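Local atomic coordinates of UspA1 (Moraxella catarrhalis, PDB entry 3NTN), a protein that acts as a trimeric autotransporter adhesin of the bacterial outer membrane and binds fibronectin and the receptor CEACAM1, probably to attach to host cells. Residues 9-12 and 18-21; 45-50 and 54-59; 68-71 and 76-79; 103-108 and 114-119. All blocks are in the same frame, centred on the assembly; numbering follows the deposited sequence.

Contact 1: 9-12 and 18-21; sequences STVG and QAKG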
ATOM      1  N   SER B   9      -5.513 -38.426   2.648  1.00 66.97           N
ATOM      2  CA  SER B   9      -5.474 -37.536   3.801  1.00 63.58           C
ATOM      3  C   SER B   9      -4.343 -37.877   4.826  1.00 62.12           C
ATOM      4  O   SER B   9      -3.950 -39.045   4.996  1.00 62.82           O
ATOM      5  CB  SER B   9      -6.852 -37.368   4.429  1.00 62.16           C
ATOM      6  OG  SER B   9      -7.239 -38.499   5.167  1.00 63.50           O
ATOM      7  N   THR B  10      -3.802 -36.834   5.460  1.00 60.15           N
ATOM      8  CA  THR B  10      -2.633 -36.958   6.338  1.00 59.32           C
ATOM      9  C   THR B  10      -2.779 -36.143   7.620  1.00 57.67           C
ATOM     10  O   THR B  10      -3.020 -34.934   7.569  1.00 55.74           O
ATOM     11  CB  THR B  10      -1.300 -36.553   5.604  1.00 60.94           C
ATOM     12  OG1 THR B  10      -1.123 -37.374   4.443  1.00 63.36           O
ATOM     13  CG2 THR B  10      -0.054 -36.684   6.514  1.00 59.56           C
ATOM     14  N   VAL B  11      -2.663 -36.849   8.756  1.00 59.01           N
ATOM     15  CA  VAL B  11      -2.256 -36.332  10.089  1.00 59.41           C
ATOM     16  C   VAL B  11      -1.089 -37.285  10.428  1.00 61.66           C
ATOM     17  O   VAL B  11      -1.315 -38.473  10.619  1.00 65.26           O
ATOM     18  CB  VAL B  11      -3.369 -36.572  11.128  1.00 59.27           C
ATOM     19  CG1 VAL B  11      -3.006 -35.911  12.472  1.00 60.02           C
ATOM     20  CG2 VAL B  11      -4.762 -36.140  10.589  1.00 58.97           C
ATOM     21  N   GLY B  12       0.166 -36.849  10.515  1.00 62.89           N
ATOM     22  CA  GLY B  12       0.655 -35.548  10.884  1.00 59.81           C
ATOM     23  C   GLY B  12       1.267 -35.998  12.213  1.00 60.55           C
ATOM     24  O   GLY B  12       2.353 -36.596  12.268  1.00 61.32           O
ATOM     25  N   GLN B  18      -7.862 -33.655  12.579  1.00 54.78           N
ATOM     26  CA  GLN B  18      -8.716 -34.378  11.670  1.00 56.20           C
ATOM     27  C   GLN B  18      -8.406 -33.920  10.266  1.00 54.71           C
ATOM     28  O   GLN B  18      -8.423 -32.743  10.000  1.00 55.38           O
ATOM     29  CB  GLN B  18     -10.204 -34.125  12.008  1.00 59.86           C
ATOM     30  CG  GLN B  18     -10.756 -34.961  13.185  1.00 63.94           C
ATOM     31  CD  GLN B  18     -12.054 -34.376  13.788  1.00 71.88           C
ATOM     32  OE1 GLN B  18     -13.106 -35.042  13.836  1.00 73.87           O
ATOM     33  NE2 GLN B  18     -11.973 -33.122  14.254  1.00 73.17           N
ATOM     34  N   ALA B  19      -8.115 -34.841   9.359  1.00 55.19           N
ATOM     35  CA  ALA B  19      -7.936 -34.488   7.957  1.00 54.42           C
ATOM     36  C   ALA B  19      -9.084 -35.168   7.211  1.00 56.37           C
ATOM     37  O   ALA B  19      -8.912 -36.207   6.601  1.00 57.81           O
ATOM     38  CB  ALA B  19      -6.607 -34.946   7.469  1.00 52.99           C
ATOM     39  N   LYS B  20     -10.275 -34.594   7.309  1.00 56.91           N
ATOM     40  CA  LYS B  20     -11.489 -35.202   6.732  1.00 58.73           C
ATOM     41  C   LYS B  20     -11.631 -34.965   5.219  1.00 58.48           C
ATOM     42  O   LYS B  20     -12.371 -35.680   4.564  1.00 58.87           O
ATOM     43  CB  LYS B  20     -12.743 -34.695   7.447  1.00 58.86           C
ATOM     44  CG  LYS B  20     -12.761 -34.985   8.944  1.00 62.33           C
ATOM     45  CD  LYS B  20     -13.788 -34.136   9.677  1.00 66.91           C
ATOM     46  CE  LYS B  20     -14.549 -34.969  10.710  1.00 71.07           C
ATOM     47  NZ  LYS B  20     -15.571 -34.169  11.457  1.00 70.99           N
ATOM     48  N   GLY B  21     -10.966 -33.946   4.676  1.00 56.28           N
ATOM     49  CA  GLY B  21     -11.121 -33.617   3.244  1.00 56.43           C
ATOM     50  C   GLY B  21     -10.247 -34.528   2.418  1.00 57.09           C
ATOM     51  O   GLY B  21      -9.151 -34.906   2.868  1.00 56.14           O
TER

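Contact 2: 45-50 and 54-59; sequences RKNQAT and SFAAGI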
ATOM      1  N   ARG B  45      -3.114 -24.599  16.669  1.00 52.22           N
ATOM      2  CA  ARG B  45      -4.144 -25.025  17.615  1.00 52.48           C
ATOM      3  C   ARG B  45      -5.470 -24.428  17.214  1.00 52.84           C
ATOM      4  O   ARG B  45      -5.545 -23.250  16.919  1.00 52.05           O
ATOM      5  CB  ARG B  45      -3.777 -24.537  19.028  1.00 52.85           C
ATOM      6  CG  ARG B  45      -4.864 -24.874  20.124  1.00 54.00           C
ATOM      7  CD  ARG B  45      -4.343 -24.779  21.583  1.00 53.74           C
ATOM      8  NE  ARG B  45      -3.863 -23.438  21.948  1.00 55.06           N
ATOM      9  CZ  ARG B  45      -4.628 -22.473  22.465  1.00 58.71           C
ATOM     10  NH1 ARG B  45      -5.924 -22.685  22.658  1.00 57.11           N
ATOM     11  NH2 ARG B  45      -4.107 -21.278  22.780  1.00 59.63           N
ATOM     12  N   LYS B  46      -6.518 -25.247  17.236  1.00 53.79           N
ATOM     13  CA  LYS B  46      -7.897 -24.783  17.031  1.00 55.05           C
ATOM     14  C   LYS B  46      -8.151 -24.186  15.617  1.00 54.30           C
ATOM     15  O   LYS B  46      -9.022 -23.347  15.444  1.00 55.30           O
ATOM     16  CB  LYS B  46      -8.230 -23.766  18.103  1.00 56.87           C
ATOM     17  CG  LYS B  46      -9.491 -23.970  18.817  1.00 60.84           C
ATOM     18  CD  LYS B  46      -9.375 -23.207  20.163  1.00 66.98           C
ATOM     19  CE  LYS B  46     -10.079 -21.845  20.206  1.00 69.75           C
ATOM     20  NZ  LYS B  46      -9.310 -20.849  21.068  1.00 72.26           N
ATOM     21  N   ASN B  47      -7.380 -24.617  14.622  1.00 52.48           N
ATOM     22  CA  ASN B  47      -7.570 -24.174  13.232  1.00 51.83           C
ATOM     23  C   ASN B  47      -8.630 -24.992  12.479  1.00 52.06           C
ATOM     24  O   ASN B  47      -8.795 -26.199  12.705  1.00 51.50           O
ATOM     25  CB  ASN B  47      -6.269 -24.223  12.436  1.00 49.85           C
ATOM     26  CG  ASN B  47      -5.192 -23.306  13.003  1.00 50.27           C
ATOM     27  OD1 ASN B  47      -5.355 -22.096  13.016  1.00 51.72           O
ATOM     28  ND2 ASN B  47      -4.089 -23.882  13.468  1.00 45.99           N
ATOM     29  N   GLN B  48      -9.348 -24.302  11.596  1.00 51.73           N
ATOM     30  CA  GLN B  48     -10.205 -24.942  10.603  1.00 51.96           C
ATOM     31  C   GLN B  48      -9.766 -24.560   9.200  1.00 50.59           C
ATOM     32  O   GLN B  48      -9.147 -23.506   8.993  1.00 48.84           O
ATOM     33  CB  GLN B  48     -11.660 -24.560  10.800  1.00 53.08           C
ATOM     34  CG  GLN B  48     -12.203 -24.954  12.158  1.00 56.81           C
ATOM     35  CD  GLN B  48     -13.574 -24.396  12.373  1.00 63.67           C
ATOM     36  OE1 GLN B  48     -14.257 -23.983  11.414  1.00 65.03           O
ATOM     37  NE2 GLN B  48     -14.008 -24.369  13.637  1.00 64.94           N
ATOM     38  N   ALA B  49     -10.015 -25.468   8.269  1.00 49.86           N
ATOM     39  CA  ALA B  49      -9.851 -25.184   6.885  1.00 49.68           C
ATOM     40  C   ALA B  49     -10.921 -25.945   6.089  1.00 51.12           C
ATOM     41  O   ALA B  49     -10.709 -27.037   5.579  1.00 50.59           O
ATOM     42  CB  ALA B  49      -8.420 -25.490   6.416  1.00 48.67           C
ATOM     43  N   THR B  50     -12.098 -25.349   6.016  1.00 46.89           N
ATOM     44  CA  THR B  50     -13.179 -25.922   5.239  1.00 48.66           C
ATOM     45  C   THR B  50     -13.119 -25.614   3.728  1.00 48.82           C
ATOM     46  O   THR B  50     -13.823 -26.254   2.956  1.00 50.31           O
ATOM     47  CB  THR B  50     -14.537 -25.530   5.787  1.00 50.47           C
ATOM     48  OG1 THR B  50     -14.730 -24.121   5.571  1.00 51.51           O
ATOM     49  CG2 THR B  50     -14.661 -25.880   7.336  1.00 49.89           C
ATOM     50  N   SER B  54      -7.420 -24.511   0.689  1.00 44.08           N
ATOM     51  CA  SER B  54      -7.184 -23.550   1.714  1.00 43.39           C
ATOM     52  C   SER B  54      -5.952 -23.865   2.593  1.00 43.53           C
ATOM     53  O   SER B  54      -5.365 -24.939   2.556  1.00 44.33           O
ATOM     54  CB  SER B  54      -8.436 -23.395   2.600  1.00 44.03           C
ATOM     55  OG  SER B  54      -8.716 -24.608   3.293  1.00 46.51           O
ATOM     56  N   PHE B  55      -5.537 -22.889   3.367  1.00 41.89           N
ATOM     57  CA  PHE B  55      -4.348 -23.024   4.126  1.00 41.76           C
ATOM     58  C   PHE B  55      -4.497 -22.190   5.387  1.00 41.00           C
ATOM     59  O   PHE B  55      -4.850 -21.030   5.310  1.00 41.39           O
ATOM     60  CB  PHE B  55      -3.131 -22.570   3.314  1.00 41.98           C
ATOM     61  CG  PHE B  55      -1.855 -22.599   4.103  1.00 43.20           C
ATOM     62  CD1 PHE B  55      -1.128 -23.772   4.243  1.00 45.26           C
ATOM     63  CD2 PHE B  55      -1.413 -21.445   4.770  1.00 43.84           C
ATOM     64  CE1 PHE B  55       0.110 -23.813   5.047  1.00 45.16           C
ATOM     65  CE2 PHE B  55      -0.215 -21.455   5.553  1.00 44.88           C
ATOM     66  CZ  PHE B  55       0.548 -22.653   5.688  1.00 45.99           C
ATOM     67  N   ALA B  56      -4.271 -22.800   6.549  1.00 41.09           N
ATOM     68  CA  ALA B  56      -4.273 -22.076   7.833  1.00 40.33           C
ATOM     69  C   ALA B  56      -3.058 -22.517   8.613  1.00 40.72           C
ATOM     70  O   ALA B  56      -2.614 -23.645   8.483  1.00 41.06           O
ATOM     71  CB  ALA B  56      -5.579 -22.388   8.645  1.00 40.67           C
ATOM     72  N   ALA B  57      -2.469 -21.607   9.397  1.00 41.42           N
ATOM     73  CA  ALA B  57      -1.498 -22.000  10.447  1.00 40.99           C
ATOM     74  C   ALA B  57      -1.576 -20.997  11.605  1.00 40.45           C
ATOM     75  O   ALA B  57      -1.851 -19.840  11.379  1.00 40.55           O
ATOM     76  CB  ALA B  57      -0.114 -22.045   9.855  1.00 40.41           C
ATOM     77  N   GLY B  58      -1.307 -21.428  12.825  1.00 41.31           N
ATOM     78  CA  GLY B  58      -1.247 -20.542  13.969  1.00 41.24           C
ATOM     79  C   GLY B  58      -2.350 -20.931  14.937  1.00 42.65           C
ATOM     80  O   GLY B  58      -2.643 -22.118  15.114  1.00 41.65           O
ATOM     81  N   ILE B  59      -2.995 -19.935  15.559  1.00 42.93           N
ATOM     82  CA  ILE B  59      -3.985 -20.239  16.527  1.00 43.79           C
ATOM     83  C   ILE B  59      -5.352 -19.696  16.102  1.00 46.05           C
ATOM     84  O   ILE B  59      -5.512 -18.485  15.799  1.00 46.63           O
ATOM     85  CB  ILE B  59      -3.601 -19.684  17.901  1.00 45.08           C
ATOM     86  CG1 ILE B  59      -2.364 -20.380  18.431  1.00 44.95           C
ATOM     87  CG2 ILE B  59      -4.780 -19.813  18.897  1.00 42.58           C
ATOM     88  CD1 ILE B  59      -1.792 -19.695  19.688  1.00 43.91           C
TER

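Contact 3: 68-71 and 76-79; sequences AVAL and TIEG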
ATOM      1  N   ALA B  68      -8.793 -19.783   0.479  1.00 43.62           N
ATOM      2  CA  ALA B  68      -8.527 -18.943   1.654  1.00 41.91           C
ATOM      3  C   ALA B  68      -7.142 -19.193   2.193  1.00 40.46           C
ATOM      4  O   ALA B  68      -6.688 -20.316   2.245  1.00 39.71           O
ATOM      5  CB  ALA B  68      -9.615 -19.185   2.774  1.00 40.54           C
ATOM      6  N   VAL B  69      -6.478 -18.117   2.611  1.00 41.63           N
ATOM      7  CA  VAL B  69      -5.197 -18.195   3.308  1.00 40.51           C
ATOM      8  C   VAL B  69      -5.438 -17.438   4.600  1.00 42.10           C
ATOM      9  O   VAL B  69      -5.868 -16.264   4.581  1.00 43.21           O
ATOM     10  CB  VAL B  69      -4.038 -17.546   2.483  1.00 40.78           C
ATOM     11  CG1 VAL B  69      -2.741 -17.430   3.321  1.00 37.96           C
ATOM     12  CG2 VAL B  69      -3.801 -18.311   1.224  1.00 39.81           C
ATOM     13  N   ALA B  70      -5.212 -18.106   5.733  1.00 41.31           N
ATOM     14  CA  ALA B  70      -5.461 -17.486   7.036  1.00 40.82           C
ATOM     15  C   ALA B  70      -4.261 -17.867   7.912  1.00 40.96           C
ATOM     16  O   ALA B  70      -4.088 -19.034   8.315  1.00 42.27           O
ATOM     17  CB  ALA B  70      -6.760 -18.002   7.627  1.00 40.69           C
ATOM     18  N   LEU B  71      -3.416 -16.899   8.195  1.00 40.48           N
ATOM     19  CA  LEU B  71      -2.125 -17.236   8.755  1.00 40.36           C
ATOM     20  C   LEU B  71      -1.860 -16.300   9.921  1.00 40.47           C
ATOM     21  O   LEU B  71      -1.752 -15.101   9.717  1.00 41.47           O
ATOM     22  CB  LEU B  71      -1.075 -17.128   7.636  1.00 39.90           C
ATOM     23  CG  LEU B  71       0.437 -17.261   7.837  1.00 43.14           C
ATOM     24  CD1 LEU B  71       0.823 -18.508   8.621  1.00 45.86           C
ATOM     25  CD2 LEU B  71       1.159 -17.229   6.454  1.00 43.13           C
ATOM     26  N   THR B  76     -10.277 -15.167  10.362  1.00 47.25           N
ATOM     27  CA  THR B  76     -11.458 -15.874   9.863  1.00 48.35           C
ATOM     28  C   THR B  76     -11.721 -15.456   8.402  1.00 48.65           C
ATOM     29  O   THR B  76     -12.009 -14.282   8.142  1.00 49.21           O
ATOM     30  CB  THR B  76     -12.697 -15.521  10.677  1.00 50.97           C
ATOM     31  OG1 THR B  76     -12.467 -15.738  12.098  1.00 49.53           O
ATOM     32  CG2 THR B  76     -13.926 -16.334  10.176  1.00 52.15           C
ATOM     33  N   ILE B  77     -11.656 -16.417   7.474  1.00 48.43           N
ATOM     34  CA  ILE B  77     -11.996 -16.145   6.087  1.00 48.09           C
ATOM     35  C   ILE B  77     -13.157 -16.997   5.630  1.00 50.68           C
ATOM     36  O   ILE B  77     -13.055 -18.198   5.628  1.00 52.24           O
ATOM     37  CB  ILE B  77     -10.847 -16.426   5.157  1.00 47.52           C
ATOM     38  CG1 ILE B  77      -9.700 -15.482   5.481  1.00 44.98           C
ATOM     39  CG2 ILE B  77     -11.263 -16.127   3.770  1.00 47.57           C
ATOM     40  CD1 ILE B  77      -8.469 -15.995   4.995  1.00 48.82           C
ATOM     41  N   GLU B  78     -14.263 -16.355   5.249  1.00 51.21           N
ATOM     42  CA  GLU B  78     -15.447 -17.059   4.829  1.00 54.21           C
ATOM     43  C   GLU B  78     -15.870 -16.527   3.448  1.00 54.31           C
ATOM     44  O   GLU B  78     -16.951 -16.786   3.008  1.00 56.74           O
ATOM     45  CB  GLU B  78     -16.556 -16.901   5.881  1.00 55.25           C
ATOM     46  CG  GLU B  78     -16.417 -17.778   7.160  1.00 58.47           C
ATOM     47  CD  GLU B  78     -17.105 -17.184   8.445  1.00 62.30           C
ATOM     48  OE1 GLU B  78     -17.605 -16.009   8.432  1.00 60.90           O
ATOM     49  OE2 GLU B  78     -17.093 -17.894   9.491  1.00 60.40           O
ATOM     50  N   GLY B  79     -14.999 -15.787   2.770  1.00 52.56           N
ATOM     51  CA  GLY B  79     -15.345 -15.192   1.457  1.00 53.23           C
ATOM     52  C   GLY B  79     -14.356 -15.708   0.451  1.00 52.92           C
ATOM     53  O   GLY B  79     -13.176 -15.833   0.784  1.00 50.34           O
TER

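Contact 4: 103-108 and 114-119; sequences SNTDTT and SVLLGH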
ATOM      1  N   SER B 103      -3.771  -6.348  11.597  1.00 42.37           N
ATOM      2  CA  SER B 103      -4.329  -6.888  12.815  1.00 43.48           C
ATOM      3  C   SER B 103      -5.491  -6.019  13.260  1.00 44.83           C
ATOM      4  O   SER B 103      -5.552  -4.843  12.923  1.00 43.96           O
ATOM      5  CB  SER B 103      -3.280  -6.916  13.913  1.00 45.38           C
ATOM      6  OG  SER B 103      -2.627  -5.671  14.018  1.00 45.67           O
ATOM      7  N   ASN B 104      -6.454  -6.635  13.949  1.00 46.34           N
ATOM      8  CA  ASN B 104      -7.544  -5.916  14.570  1.00 48.56           C
ATOM      9  C   ASN B 104      -8.241  -5.009  13.576  1.00 47.92           C
ATOM     10  O   ASN B 104      -8.584  -3.872  13.915  1.00 48.20           O
ATOM     11  CB  ASN B 104      -7.047  -5.119  15.802  1.00 50.38           C
ATOM     12  CG  ASN B 104      -6.589  -6.035  16.946  1.00 54.85           C
ATOM     13  OD1 ASN B 104      -5.525  -6.615  16.872  1.00 59.02           O
ATOM     14  ND2 ASN B 104      -7.387  -6.149  18.005  1.00 61.49           N
ATOM     15  N   THR B 105      -8.436  -5.518  12.355  1.00 46.68           N
ATOM     16  CA  THR B 105      -9.079  -4.741  11.301  1.00 46.73           C
ATOM     17  C   THR B 105     -10.631  -4.757  11.403  1.00 48.66           C
ATOM     18  O   THR B 105     -11.220  -5.424  12.261  1.00 48.55           O
ATOM     19  CB  THR B 105      -8.602  -5.173   9.881  1.00 44.34           C
ATOM     20  OG1 THR B 105      -8.856  -6.551   9.758  1.00 45.98           O
ATOM     21  CG2 THR B 105      -7.041  -5.003   9.664  1.00 44.64           C
ATOM     22  N   ASP B 106     -11.277  -3.951  10.546  1.00 49.24           N
ATOM     23  CA  ASP B 106     -12.738  -3.846  10.490  1.00 50.96           C
ATOM     24  C   ASP B 106     -13.075  -3.890   9.025  1.00 50.16           C
ATOM     25  O   ASP B 106     -12.722  -2.971   8.255  1.00 49.20           O
ATOM     26  CB  ASP B 106     -13.201  -2.544  11.136  1.00 52.87           C
ATOM     27  CG  ASP B 106     -14.709  -2.252  10.950  1.00 57.95           C
ATOM     28  OD1 ASP B 106     -15.534  -3.198  10.866  1.00 61.42           O
ATOM     29  OD2 ASP B 106     -15.079  -1.041  10.921  1.00 62.70           O
ATOM     30  N   THR B 107     -13.713  -4.986   8.635  1.00 50.05           N
ATOM     31  CA  THR B 107     -14.147  -5.199   7.258  1.00 50.16           C
ATOM     32  C   THR B 107     -15.672  -4.991   7.042  1.00 52.79           C
ATOM     33  O   THR B 107     -16.222  -5.394   5.998  1.00 53.80           O
ATOM     34  CB  THR B 107     -13.818  -6.611   6.849  1.00 48.73           C
ATOM     35  OG1 THR B 107     -14.334  -7.475   7.852  1.00 50.08           O
ATOM     36  CG2 THR B 107     -12.277  -6.818   6.709  1.00 45.08           C
ATOM     37  N   THR B 108     -16.354  -4.396   8.029  1.00 54.88           N
ATOM     38  CA  THR B 108     -17.787  -4.024   7.921  1.00 57.38           C
ATOM     39  C   THR B 108     -18.121  -3.320   6.598  1.00 58.93           C
ATOM     40  O   THR B 108     -19.094  -3.682   5.898  1.00 60.50           O
ATOM     41  CB  THR B 108     -18.210  -3.134   9.102  1.00 59.43           C
ATOM     42  OG1 THR B 108     -18.167  -3.908  10.312  1.00 60.88           O
ATOM     43  CG2 THR B 108     -19.663  -2.561   8.926  1.00 62.82           C
ATOM     44  N   SER B 114     -11.114  -5.241  -1.767  1.00 46.50           N
ATOM     45  CA  SER B 114     -10.450  -4.300  -0.884  1.00 43.76           C
ATOM     46  C   SER B 114      -9.097  -4.846  -0.427  1.00 41.90           C
ATOM     47  O   SER B 114      -8.939  -6.056  -0.274  1.00 41.84           O
ATOM     48  CB  SER B 114     -11.315  -4.075   0.338  1.00 43.27           C
ATOM     49  OG  SER B 114     -12.410  -3.238  -0.025  1.00 48.38           O
ATOM     50  N   VAL B 115      -8.176  -3.947  -0.094  1.00 39.69           N
ATOM     51  CA  VAL B 115      -6.937  -4.318   0.567  1.00 37.58           C
ATOM     52  C   VAL B 115      -6.894  -3.548   1.892  1.00 38.22           C
ATOM     53  O   VAL B 115      -7.119  -2.355   1.921  1.00 39.66           O
ATOM     54  CB  VAL B 115      -5.677  -4.063  -0.353  1.00 37.16           C
ATOM     55  CG1 VAL B 115      -4.355  -4.478   0.307  1.00 34.27           C
ATOM     56  CG2 VAL B 115      -5.828  -4.806  -1.695  1.00 36.65           C
ATOM     57  N   LEU B 116      -6.647  -4.237   3.002  1.00 38.64           N
ATOM     58  CA  LEU B 116      -6.402  -3.595   4.271  1.00 38.17           C
ATOM     59  C   LEU B 116      -4.949  -3.839   4.717  1.00 38.14           C
ATOM     60  O   LEU B 116      -4.472  -5.000   4.741  1.00 37.73           O
ATOM     61  CB  LEU B 116      -7.378  -4.118   5.318  1.00 38.60           C
ATOM     62  CG  LEU B 116      -8.859  -3.688   5.235  1.00 41.34           C
ATOM     63  CD1 LEU B 116      -9.641  -4.423   4.096  1.00 43.66           C
ATOM     64  CD2 LEU B 116      -9.564  -3.985   6.540  1.00 41.54           C
ATOM     65  N   LEU B 117      -4.236  -2.756   5.054  1.00 36.82           N
ATOM     66  CA  LEU B 117      -2.883  -2.906   5.520  1.00 37.04           C
ATOM     67  C   LEU B 117      -2.744  -2.352   6.917  1.00 37.86           C
ATOM     68  O   LEU B 117      -3.196  -1.265   7.163  1.00 38.33           O
ATOM     69  CB  LEU B 117      -1.935  -2.130   4.599  1.00 37.46           C
ATOM     70  CG  LEU B 117      -1.896  -2.535   3.105  1.00 36.87           C
ATOM     71  CD1 LEU B 117      -0.991  -1.599   2.399  1.00 34.60           C
ATOM     72  CD2 LEU B 117      -1.374  -4.024   2.957  1.00 34.61           C
ATOM     73  N   GLY B 118      -2.083  -3.072   7.832  1.00 38.28           N
ATOM     74  CA  GLY B 118      -1.781  -2.532   9.182  1.00 38.32           C
ATOM     75  C   GLY B 118      -2.764  -2.791  10.310  1.00 39.28           C
ATOM     76  O   GLY B 118      -3.866  -3.235  10.082  1.00 39.22           O
ATOM     77  N   HIS B 119      -2.322  -2.446  11.513  1.00 41.22           N
ATOM     78  CA  HIS B 119      -3.067  -2.582  12.771  0.50 42.12           C
ATOM     79  C   HIS B 119      -4.161  -1.517  12.908  1.00 43.32           C
ATOM     80  O   HIS B 119      -3.917  -0.320  12.658  1.00 43.28           O
ATOM     81  CB  HIS B 119      -2.062  -2.493  13.951  0.50 43.22           C
ATOM     82  CG  HIS B 119      -2.693  -2.516  15.307  0.50 44.49           C
ATOM     83  ND1 HIS B 119      -2.522  -1.495  16.222  0.50 47.97           N
ATOM     84  CD2 HIS B 119      -3.478  -3.436  15.911  0.50 44.70           C
ATOM     85  CE1 HIS B 119      -3.182  -1.789  17.332  0.50 50.29           C
ATOM     86  NE2 HIS B 119      -3.772  -2.961  17.165  0.50 49.68           N
TER

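Contact 1: 9-12 and 18-21
The Thr-10/Val-11 peptide has the methyl of Ala-19 over one face, almost directly above the carbonyl oxygen, with Thr-10 O to Ala-19 CB at 3.6 Å. The Gln-18/Ala-19 peptide carries Val-11 CG2 over the face turned to the other segment, displaced toward the nitrogen (Val-11 CG2 to Ala-19 N, 3.8 Å). Ser-9 lies at the oxygen end of the Ala-19 carbonyl: its OG comes within 3.2 Å of Ala-19 O without bonding to it, and has its hydrogen-bond partner in Ile-6 O. Val-11 CG1 is anti to the backbone N (chi1 -174°), and this places CG2 beside that nitrogen, where it also touches Ala-19 CB at 3.8 Å. These are the two sides of one coil of the left-handed parallel beta-roll found in YadA-like heads. Strand 10-11 belongs to the long sheet and strand 18-19 to a separate short one; their segments run nearly opposite ways, 162° apart, with no hydrogen bond between them. Each strand is instead bonded along its own sheet, Thr-10 to Ser-24 and Val-26, Gln-18 to Asn-32 and Ala-34. Thr-10 directs its side chain out of the coil and packs on Gly-13 of the second subunit. On the inner side Ser-9 CB meets Ala-19 CB at 3.9 Å, and the carbonyl oxygen of Gly-21 lies 3.7 Å from Ser-9 CB and is hydrogen-bonded to Ser-24 OG.

Contact 2: 45-50 and 54-59
A buried contact between facing sheets, closed at one corner by backbone bonding, joins segment 45-50 to Ser-54, Ala-56, Gly-58 and Ile-59. At the corner Gly-58 O takes two donors. Arg-45 N reaches it at 3.0 Å, tilted 19° from the carbonyl plane, whereas Asn-47 ND2, at 2.8 Å, comes from well above that plane. Asn-47 CG is anti to its own carbonyl carbon (chi1 -62°), which carries the amide inward to this oxygen; its OD1 is hydrogen-bonded to Asn-61 ND2, so both ends of the amide are held and its rotation is fixed. Here the beta-roll turns from one face to the next: the chain rounds a corner at Gly-58, whose backbone angles suit glycine alone, and Ile-59 pairs in parallel with Arg-45, its CA sitting 3.4 Å from Arg-45 O. Ile-59 CG2 lies over one face of the Arg-45 guanidinium, offset toward the rim. Arg-45 NE continues to a salt bridge with Asp-38 of the third subunit. Deeper in the coil small groups face each other: Ala-56 CB meets Gln-48 O at 3.8 Å, and Ala-49 CB rests 3.3 Å from Ser-54 OG, which is hydrogen-bonded to Gly-51 O. Ile-41 of strand 40-42 packs against both Asn-47 and Ala-49.

Contact 3: 68-71 and 76-79
Ile-77 sets its CG2 methyl against the methyl of Ala-68, which projects from the opposing segment. This is the interior of a left-handed parallel beta-roll coil, the fold of YadA-like heads, with strand 69-71 in the long sheet on one side and strand 75-77 in a three-stranded sheet on the other. No hydrogen bond joins the segments; each is tied to the neighbouring coils instead, as where Val-69 bonds through its backbone to Ser-82 and Ala-84. One large residue packs here against small ones. Further aliphatic groups complete the layer: Ala-63 of strand 62-63 touches both Ala-68 and Ala-70, and Ala-84 of strand 83-85 touches Ile-77. Val-69 and Leu-71 point the other way, into the trimer core, where both pack on Leu-71 of the second subunit and Leu-71 also meets Phe-55 of the third. The CD1 tip of Ile-77 is doubtful in the model, since it sits implausibly close to Val-69 O, so its approach to Ala-70 CB deserves caution. The CG2 branch is sounder: with CG2 anti to the backbone N and CG1 beside it (chi1 -64°), Ile-77 CG2 rests 3.6 Å from Ala-68 CB.

Contact 4: 103-108 and 114-119
Asp-106 OD1 accepts two bonds from Thr-108 while the backbone of the same aspartate touches Leu-116 across the contact. Thr-108 OG1 donates at 2.8 Å to the syn lone pair of Asp-106 OD1, and Thr-108 N, at 3.2 Å, meets that oxygen from above the carboxylate plane, forming an Asx turn. Beside the turn, Leu-116 CD2 lies against a row of aliphatic and backbone atoms: Thr-105 CB and Asp-106 O, each 3.7 Å from it, and Thr-107 CG2 at 3.9 Å. Both threonines tuck OG1 against both backbone neighbours of CA (chi1 56° for Thr-105), turning that hydroxyl to a partner in the preceding coil, Asn-89 OD1 for Thr-105 and Thr-90 O for Thr-107. Segment 103-108 has no regular strand here, although it takes the place of the outer wall of the beta-roll, facing strand 115-117 of the long sheet. At the corner Ser-103 N makes only a weak bond to Gly-118 O, 3.5 Å long. Beyond it the amide of Asn-104 stands beside the His-119 ring with the planes 80° apart and OD1 at the ring's edge, but the histidine is modelled in two conformers, so this pairing is provisional. On the other face of the strand Leu-117 packs on Leu-117 of both partner subunits. Cohesion between the segments is thus mostly van der Waals, gathered about Leu-116 CD2, while the polar side chains of Thr-105 to Thr-107 find partners within 106-108 or in the preceding coil.

How the contacts relate
The four contacts follow one another along the beta-roll, each closing before the next opens, and all share the long parallel sheet whose outward side chains build the trimer interface. Contacts 2 and 3, with centres 9 Å apart, touch directly: strands 55-57 and 69-71 are neighbours, and Phe-55 N and O lie 3.0 Å from Ala-68 O and Ala-70 N respectively, both probable hydrogen bonds. Contact 1 lies nearer the N-terminal end, its centre 12 Å from that of contact 2, with strands 25-26 and 40-42 between. The centre of contact 4 is 13 Å from that of contact 3 and 31 Å from that of contact 1. The nickel site of His-216 and His-220 lies at the C-terminal end of helix 182-217.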